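Side-chain contacts in probable 2-dehydropantoate 2-reductase (Bacillus subtilis, PDB 3EGO), which probably catalyses the NADPH-dependent reduction of 2-dehydropantoate (ketopantoate) to (R)-pantoate, a step in the biosynthesis of pantothenate: residues H78-Q81 against S82-S86; G103-H106 against D107-W111; D149-P152 against D153-N156. One frame throughout, in Å; residues are numbered along the deposited sequence.

Contact 1. Residues H78-Q81 against S82-S86; sequences HQLQ and SVFSS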
loop_
_atom_site.group_PDB
_atom_site.type_symbol
_atom_site.label_atom_id
_atom_site.label_comp_id
_atom_site.label_asym_id
_atom_site.label_seq_id
_atom_site.Cartn_x
_atom_site.Cartn_y
_atom_site.Cartn_z
ATOM N N HIS A 78 3.791 19.757 -8.928
ATOM C CA HIS A 78 4.473 20.301 -7.758
ATOM C C HIS A 78 5.240 21.580 -8.076
ATOM O O HIS A 78 5.441 22.428 -7.193
ATOM C CB HIS A 78 5.419 19.254 -7.175
ATOM C CG HIS A 78 5.285 17.901 -7.805
ATOM N ND1 HIS A 78 6.318 17.295 -8.490
ATOM C CD2 HIS A 78 4.240 17.044 -7.868
ATOM C CE1 HIS A 78 5.918 16.118 -8.938
ATOM N NE2 HIS A 78 4.659 15.942 -8.577
ATOM N N GLN A 79 5.682 21.727 -9.327
ATOM C CA GLN A 79 6.408 22.935 -9.722
ATOM C C GLN A 79 5.460 23.914 -10.395
ATOM O O GLN A 79 5.868 24.979 -10.836
ATOM C CB GLN A 79 7.542 22.620 -10.698
ATOM C CG GLN A 79 7.921 21.158 -10.791
ATOM C CD GLN A 79 8.749 20.876 -12.037
ATOM O OE1 GLN A 79 8.634 19.812 -12.656
ATOM N NE2 GLN A 79 9.570 21.847 -12.429
ATOM N N LEU A 80 4.196 23.539 -10.507
ATOM C CA LEU A 80 3.263 24.353 -11.257
ATOM C C LEU A 80 3.147 25.714 -10.577
ATOM O O LEU A 80 3.154 26.745 -11.240
ATOM C CB LEU A 80 1.913 23.661 -11.341
ATOM C CG LEU A 80 0.940 24.025 -12.464
ATOM C CD1 LEU A 80 1.637 24.582 -13.705
ATOM C CD2 LEU A 80 0.101 22.778 -12.796
ATOM N N GLN A 81 3.113 25.709 -9.246
ATOM C CA GLN A 81 2.963 26.955 -8.485
ATOM C C GLN A 81 3.939 28.089 -8.868
ATOM O O GLN A 81 3.505 29.213 -9.095
ATOM C CB GLN A 81 2.971 26.676 -6.977
ATOM C CG GLN A 81 2.266 27.755 -6.177
ATOM C CD GLN A 81 0.883 28.079 -6.729
ATOM O OE1 GLN A 81 -0.048 27.275 -6.621
ATOM N NE2 GLN A 81 0.741 29.267 -7.314
ATOM N N SER A 82 5.237 27.804 -8.950
ATOM C CA SER A 82 6.212 28.806 -9.415
ATOM C C SER A 82 5.963 29.288 -10.852
ATOM O O SER A 82 6.160 30.463 -11.172
ATOM C CB SER A 82 7.642 28.273 -9.307
ATOM O OG SER A 82 7.691 26.907 -9.643
ATOM N N VAL A 83 5.567 28.364 -11.722
ATOM C CA VAL A 83 5.211 28.703 -13.095
ATOM C C VAL A 83 4.125 29.772 -13.147
ATOM O O VAL A 83 4.289 30.786 -13.840
ATOM C CB VAL A 83 4.727 27.452 -13.874
ATOM C CG1 VAL A 83 4.323 27.829 -15.299
ATOM C CG2 VAL A 83 5.817 26.408 -13.905
ATOM N N PHE A 84 3.031 29.539 -12.419
ATOM C CA PHE A 84 1.906 30.470 -12.367
ATOM C C PHE A 84 2.385 31.847 -11.960
ATOM O O PHE A 84 1.915 32.855 -12.493
ATOM C CB PHE A 84 0.827 30.000 -11.375
ATOM C CG PHE A 84 -0.078 28.922 -11.921
ATOM C CD1 PHE A 84 -0.812 29.136 -13.079
ATOM C CD2 PHE A 84 -0.187 27.699 -11.286
ATOM C CE1 PHE A 84 -1.624 28.154 -13.595
ATOM C CE2 PHE A 84 -1.010 26.691 -11.804
ATOM C CZ PHE A 84 -1.727 26.923 -12.952
ATOM N N SER A 85 3.332 31.878 -11.019
ATOM C CA SER A 85 3.876 33.145 -10.491
ATOM C C SER A 85 4.648 33.924 -11.550
ATOM O O SER A 85 4.566 35.155 -11.618
ATOM C CB SER A 85 4.746 32.892 -9.257
ATOM O OG SER A 85 3.940 32.683 -8.110
ATOM N N SER A 86 5.398 33.212 -12.380
ATOM C CA SER A 86 6.026 33.843 -13.530
ATOM C C SER A 86 4.988 34.266 -14.559
ATOM O O SER A 86 5.126 35.304 -15.202
ATOM C CB SER A 86 7.024 32.910 -14.189
ATOM O OG SER A 86 7.878 32.337 -13.216
HETATM O O HOH W 1 6.208 25.374 -7.355
#

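Contact 2. Residues G103-H106 against D107-W111; sequences GHIH and DLKDW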
loop_
_atom_site.group_PDB
_atom_site.type_symbol
_atom_site.label_atom_id
_atom_site.label_comp_id
_atom_site.label_asym_id
_atom_site.label_seq_id
_atom_site.Cartn_x
_atom_site.Cartn_y
_atom_site.Cartn_z
ATOM N N GLY A 103 -5.524 18.354 -11.537
ATOM C CA GLY A 103 -5.350 19.276 -10.402
ATOM C C GLY A 103 -5.135 20.717 -10.847
ATOM O O GLY A 103 -5.491 21.666 -10.129
ATOM N N HIS A 104 -4.572 20.903 -12.042
ATOM C CA HIS A 104 -4.337 22.266 -12.551
ATOM C C HIS A 104 -5.635 22.935 -12.955
ATOM O O HIS A 104 -5.720 24.166 -13.008
ATOM C CB HIS A 104 -3.340 22.296 -13.719
ATOM C CG HIS A 104 -3.771 21.512 -14.923
ATOM N ND1 HIS A 104 -4.045 20.162 -14.873
ATOM C CD2 HIS A 104 -3.907 21.872 -16.221
ATOM C CE1 HIS A 104 -4.358 19.728 -16.080
ATOM N NE2 HIS A 104 -4.277 20.745 -16.918
ATOM N N ILE A 105 -6.632 22.113 -13.236
ATOM C CA ILE A 105 -7.939 22.598 -13.676
ATOM C C ILE A 105 -8.588 23.427 -12.568
ATOM O O ILE A 105 -9.204 24.444 -12.843
ATOM C CB ILE A 105 -8.844 21.431 -14.093
ATOM C CG1 ILE A 105 -8.261 20.726 -15.327
ATOM C CG2 ILE A 105 -10.253 21.917 -14.344
ATOM C CD1 ILE A 105 -8.010 21.679 -16.525
ATOM N N HIS A 106 -8.404 23.022 -11.310
ATOM C CA HIS A 106 -8.866 23.849 -10.184
ATOM C C HIS A 106 -8.102 25.191 -10.092
ATOM O O HIS A 106 -8.695 26.236 -9.811
ATOM C CB HIS A 106 -8.842 23.059 -8.860
ATOM C CG HIS A 106 -9.850 21.950 -8.795
ATOM N ND1 HIS A 106 -9.580 20.729 -8.219
ATOM C CD2 HIS A 106 -11.127 21.876 -9.245
ATOM C CE1 HIS A 106 -10.648 19.950 -8.311
ATOM N NE2 HIS A 106 -11.600 20.621 -8.935
ATOM N N ASP A 107 -6.802 25.172 -10.364
ATOM C CA ASP A 107 -6.009 26.405 -10.391
ATOM C C ASP A 107 -6.431 27.349 -11.520
ATOM O O ASP A 107 -6.508 28.565 -11.338
ATOM C CB ASP A 107 -4.513 26.083 -10.523
ATOM C CG ASP A 107 -4.094 24.852 -9.710
ATOM O OD1 ASP A 107 -4.937 24.291 -8.966
ATOM O OD2 ASP A 107 -2.919 24.435 -9.832
ATOM N N LEU A 108 -6.698 26.780 -12.694
ATOM C CA LEU A 108 -7.111 27.562 -13.862
ATOM C C LEU A 108 -8.512 28.150 -13.760
ATOM O O LEU A 108 -8.767 29.227 -14.288
ATOM C CB LEU A 108 -7.079 26.697 -15.123
ATOM C CG LEU A 108 -5.760 26.090 -15.555
ATOM C CD1 LEU A 108 -5.963 25.342 -16.843
ATOM C CD2 LEU A 108 -4.747 27.156 -15.700
ATOM N N LYS A 109 -9.415 27.404 -13.129
ATOM C CA LYS A 109 -10.809 27.800 -12.971
ATOM C C LYS A 109 -10.923 29.233 -12.466
ATOM O O LYS A 109 -11.665 30.047 -13.020
ATOM C CB LYS A 109 -11.489 26.882 -11.959
ATOM C CG LYS A 109 -12.855 26.398 -12.375
ATOM C CD LYS A 109 -12.743 25.082 -13.127
ATOM C CE LYS A 109 -14.103 24.604 -13.591
ATOM N NZ LYS A 109 -14.174 23.116 -13.668
ATOM N N ASP A 110 -10.200 29.517 -11.388
ATOM C CA ASP A 110 -10.207 30.836 -10.773
ATOM C C ASP A 110 -8.878 31.504 -11.048
ATOM O O ASP A 110 -8.127 31.825 -10.125
ATOM C CB ASP A 110 -10.405 30.719 -9.260
ATOM C CG ASP A 110 -11.487 29.730 -8.892
ATOM O OD1 ASP A 110 -12.616 29.849 -9.425
ATOM O OD2 ASP A 110 -11.206 28.836 -8.065
ATOM N N TRP A 111 -8.565 31.690 -12.320
ATOM C CA TRP A 111 -7.340 32.385 -12.659
ATOM C C TRP A 111 -7.672 33.647 -13.437
ATOM O O TRP A 111 -8.087 33.596 -14.595
ATOM C CB TRP A 111 -6.350 31.481 -13.423
ATOM C CG TRP A 111 -4.960 32.039 -13.431
ATOM C CD1 TRP A 111 -4.418 32.867 -12.496
ATOM C CD2 TRP A 111 -3.928 31.802 -14.401
ATOM N NE1 TRP A 111 -3.123 33.179 -12.828
ATOM C CE2 TRP A 111 -2.793 32.534 -13.989
ATOM C CE3 TRP A 111 -3.851 31.051 -15.581
ATOM C CZ2 TRP A 111 -1.600 32.538 -14.713
ATOM C CZ3 TRP A 111 -2.663 31.060 -16.301
ATOM C CH2 TRP A 111 -1.555 31.793 -15.863
#

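Contact 3. Residues D149-P152 against D153-N156; sequences DAEP and DRLN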
loop_
_atom_site.group_PDB
_atom_site.type_symbol
_atom_site.label_atom_id
_atom_site.label_comp_id
_atom_site.label_asym_id
_atom_site.label_seq_id
_atom_site.Cartn_x
_atom_site.Cartn_y
_atom_site.Cartn_z
ATOM N N ASP A 149 -12.979 30.825 -22.314
ATOM C CA ASP A 149 -13.401 31.580 -23.481
ATOM C C ASP A 149 -12.260 31.875 -24.448
ATOM O O ASP A 149 -12.252 32.922 -25.107
ATOM C CB ASP A 149 -14.033 32.899 -23.034
ATOM N N ALA A 150 -11.281 30.980 -24.529
ATOM C CA ALA A 150 -10.187 31.223 -25.448
ATOM C C ALA A 150 -10.579 30.878 -26.882
ATOM O O ALA A 150 -11.296 29.905 -27.147
ATOM C CB ALA A 150 -8.889 30.486 -25.010
ATOM N N GLU A 151 -10.069 31.692 -27.798
ATOM C CA GLU A 151 -10.324 31.595 -29.212
ATOM C C GLU A 151 -9.407 30.554 -29.862
ATOM O O GLU A 151 -8.194 30.755 -29.910
ATOM C CB GLU A 151 -9.975 32.966 -29.802
ATOM C CG GLU A 151 -10.239 33.125 -31.243
ATOM C CD GLU A 151 -9.636 34.427 -31.765
ATOM O OE1 GLU A 151 -9.535 34.559 -32.985
ATOM O OE2 GLU A 151 -9.273 35.302 -30.953
ATOM N N PRO A 152 -9.976 29.447 -30.365
ATOM C CA PRO A 152 -9.163 28.358 -30.898
ATOM C C PRO A 152 -8.328 28.815 -32.073
ATOM O O PRO A 152 -7.178 28.375 -32.233
ATOM C CB PRO A 152 -10.189 27.330 -31.369
ATOM C CG PRO A 152 -11.483 27.725 -30.753
ATOM C CD PRO A 152 -11.419 29.166 -30.419
ATOM N N ASP A 153 -8.880 29.723 -32.881
ATOM C CA ASP A 153 -8.204 30.109 -34.121
ATOM C C ASP A 153 -6.836 30.707 -33.836
ATOM O O ASP A 153 -5.949 30.630 -34.666
ATOM C CB ASP A 153 -9.069 31.062 -34.954
ATOM C CG ASP A 153 -10.211 30.342 -35.652
ATOM O OD1 ASP A 153 -10.179 29.075 -35.784
ATOM O OD2 ASP A 153 -11.134 31.060 -36.084
ATOM N N ARG A 154 -6.658 31.269 -32.644
ATOM C CA ARG A 154 -5.348 31.803 -32.254
ATOM C C ARG A 154 -4.177 30.837 -32.472
ATOM O O ARG A 154 -3.058 31.272 -32.722
ATOM C CB ARG A 154 -5.359 32.314 -30.798
ATOM C CG ARG A 154 -5.895 33.725 -30.653
ATOM C CD ARG A 154 -5.924 34.212 -29.207
ATOM N NE ARG A 154 -4.624 34.603 -28.660
ATOM C CZ ARG A 154 -4.000 35.753 -28.924
ATOM N NH1 ARG A 154 -4.519 36.624 -29.787
ATOM N NH2 ARG A 154 -2.835 36.023 -28.341
ATOM N N LEU A 155 -4.428 29.533 -32.403
ATOM C CA LEU A 155 -3.338 28.574 -32.604
ATOM C C LEU A 155 -3.203 28.013 -34.018
ATOM O O LEU A 155 -2.379 27.119 -34.242
ATOM C CB LEU A 155 -3.422 27.436 -31.603
ATOM C CG LEU A 155 -3.446 27.858 -30.135
ATOM C CD1 LEU A 155 -3.370 26.646 -29.254
ATOM C CD2 LEU A 155 -2.353 28.897 -29.773
ATOM N N ASN A 156 -3.989 28.552 -34.962
ATOM C CA ASN A 156 -4.056 28.052 -36.347
ATOM C C ASN A 156 -2.736 28.121 -37.067
ATOM O O ASN A 156 -2.319 27.145 -37.690
ATOM C CB ASN A 156 -5.062 28.874 -37.198
ATOM C CG ASN A 156 -6.525 28.508 -36.943
ATOM O OD1 ASN A 156 -6.838 27.530 -36.251
ATOM N ND2 ASN A 156 -7.441 29.305 -37.525
#

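Contact 1. Residues H78-Q81 against S82-S86
Leu-80 and Phe-84 sit one turn apart on the inner side of helix 80-86. This helix is the crossover of a beta-alpha-beta unit with strands 70-73 and 94-97, in the Rossmann-type half of the reductase. The leucine and the ring cross obliquely. Phe-84 CE2 lies 3.4 Å from Leu-80 CG, a tight apolar approach, and Leu-80 CD1 is 3.9 Å from the same ring atom. Phe-84 has its CG anti to the carbonyl carbon (chi1 -79°), which swings the ring back along the helix toward Leu-80. The CA of Gln-81 meets this ring at its edge. The Gln-81 side chain bends at its second torsion and crosses that of Phe-84 at about a right angle. Its amide plane is turned 36° from the ring. Trp-111, beyond helix 103-109 in the chain, meets the ring edge-to-face.

Val-83 leans its CG2 methyl on the backbone, 3.4 Å from Gln-79 O. Gln-79 O also accepts a hydrogen bond of 2.9 Å from Ser-82 OG. That hydroxyl takes the crowded position between its own N and carbonyl carbon, which folds it back over the start of the helix. A water accepts from Ser-82 N and donates to His-78 O, so a second link bridges this first turn. Further on, Phe-84 N donates to Leu-80 O in a nearly straight helical bond. Ser-82 O is gripped twice: Ser-86 N and Ser-86 OG reach it from opposite faces of its plane, the hydroxyl at 3.3 Å.

Contact 2. Residues G103-H106 against D107-W111
Leu-108 and His-104 lie side by side and point the same way, one helical turn apart. The apolar touches come first. Leu-108 CD1 is 4.1 Å from His-104 CD2, and the same methyl is 4.2 Å from Ile-105 CD1. Ile-105 CD1 in turn lies over one face of the imidazole, offset toward its rim. His-104 has its CG between the backbone N and the carbonyl carbon (chi1 61°), which lifts the ring to the side where Ile-105 can cover it.

Backbone hydrogen bonds tie the turns together. Leu-108 N donates to His-104 O at 2.8 Å, and Lys-109 N donates to Ile-105 O at 3.0 Å. The stem of Lys-109 bends at its second torsion and touches the same carbonyl, with Lys-109 CD 3.6 Å from Ile-105 O. These turns belong to helix 103-109, which links strands 94-97 and 116-128 as a beta-alpha-beta crossover of the Rossmann-type fold. Leu-108 also packs on Ile-117 and Val-119 of the second strand.

Among the polar groups, Asp-107 OD1 stands 2.9 Å from Gly-103 O; both are acceptors, so this close approach is not a hydrogen bond. Asp-107 OD2 is 3.8 Å from His-104 CA, and the side chain also touches Phe-84. With an alanine here the carboxylate is gone, which would probably leave a gap beside the Phe-84 ring. The His-106 side chain leads to helix 261-274, where its NE2 is hydrogen-bonded to Glu-271 OE2 and its ring stacks on Tyr-267.

Contact 3. Residues D149-P152 against D153-N156
Pro-152 and Leu-155 are joined through the backbone in the close-packed part of this contact. Leu-155 N donates to Pro-152 O at 3.0 Å. One residue earlier, Arg-154 N donates to Glu-151 O at 3.2 Å. Both donors stand above the plane of their carbonyl, the second by 51°. Asn-156 N repeats the step with Asp-153 O. Three successive bonds of this i-to-i+3 kind wind the chain tightly. The bond from Arg-154 N to Glu-151 O closes a beta turn with Pro-152 in its second position, where the phi of a proline ring fits. The segments form part of the loop between strands 142-146 and 168-170. Leu-155 is buried and packs on Tyr-118 of strand 116-128. The Tyr-118 hydroxyl adds a second hydrogen bond to Glu-151 O.

The outer side is looser. Glu-151 is extended, with its CG anti to the backbone N (chi1 -176°), and it crosses Arg-154 at about a right angle. Its carboxylate meets the aliphatic stem, not the charged end: Glu-151 OE2 is 3.7 Å from Arg-154 CG. Glu-151 OE2 is 5.1 Å from Arg-154 NH1, too long for a salt bridge. The arginine bends at its third torsion, and its NE is hydrogen-bonded to Asn-94. Asp-153 also crosses Glu-151 at about a right angle, and its OD2 stays 4.9 Å from Glu-151 OE1. A weak bond of 3.3 Å runs from Asn-156 ND2 to Asp-153 OD1.

The chemistry implies a turn held mainly by its peptide groups. The charges at the surface probably interact only at a distance, and the arginine is bonded to Asn-94 of strand 94-97, not to its close glutamate.

Contacts 1 and 2 form one packed unit, with centres 12 Å apart. Helices 80-86 and 103-109 meet there: Leu-80 CD2 lies 3.6 Å from His-104 CB, and Phe-84 CE1 lies 3.9 Å from Leu-108 CD2. The starts of the two helices lie near the probable cofactor and substrate sites. The Gln-79 side chain is about 6 Å from Gly-9, which probably helps bind NADP(+). The His-104 side chain is about 7 Å from that of Asn-100, which probably binds substrate and NADP(+), and about 9 Å from that of Lys-181, the probable proton donor. Contact 3 is separate and far from these sites, its nearest atoms about 9 Å from contact 2 and about 14 Å from contact 1.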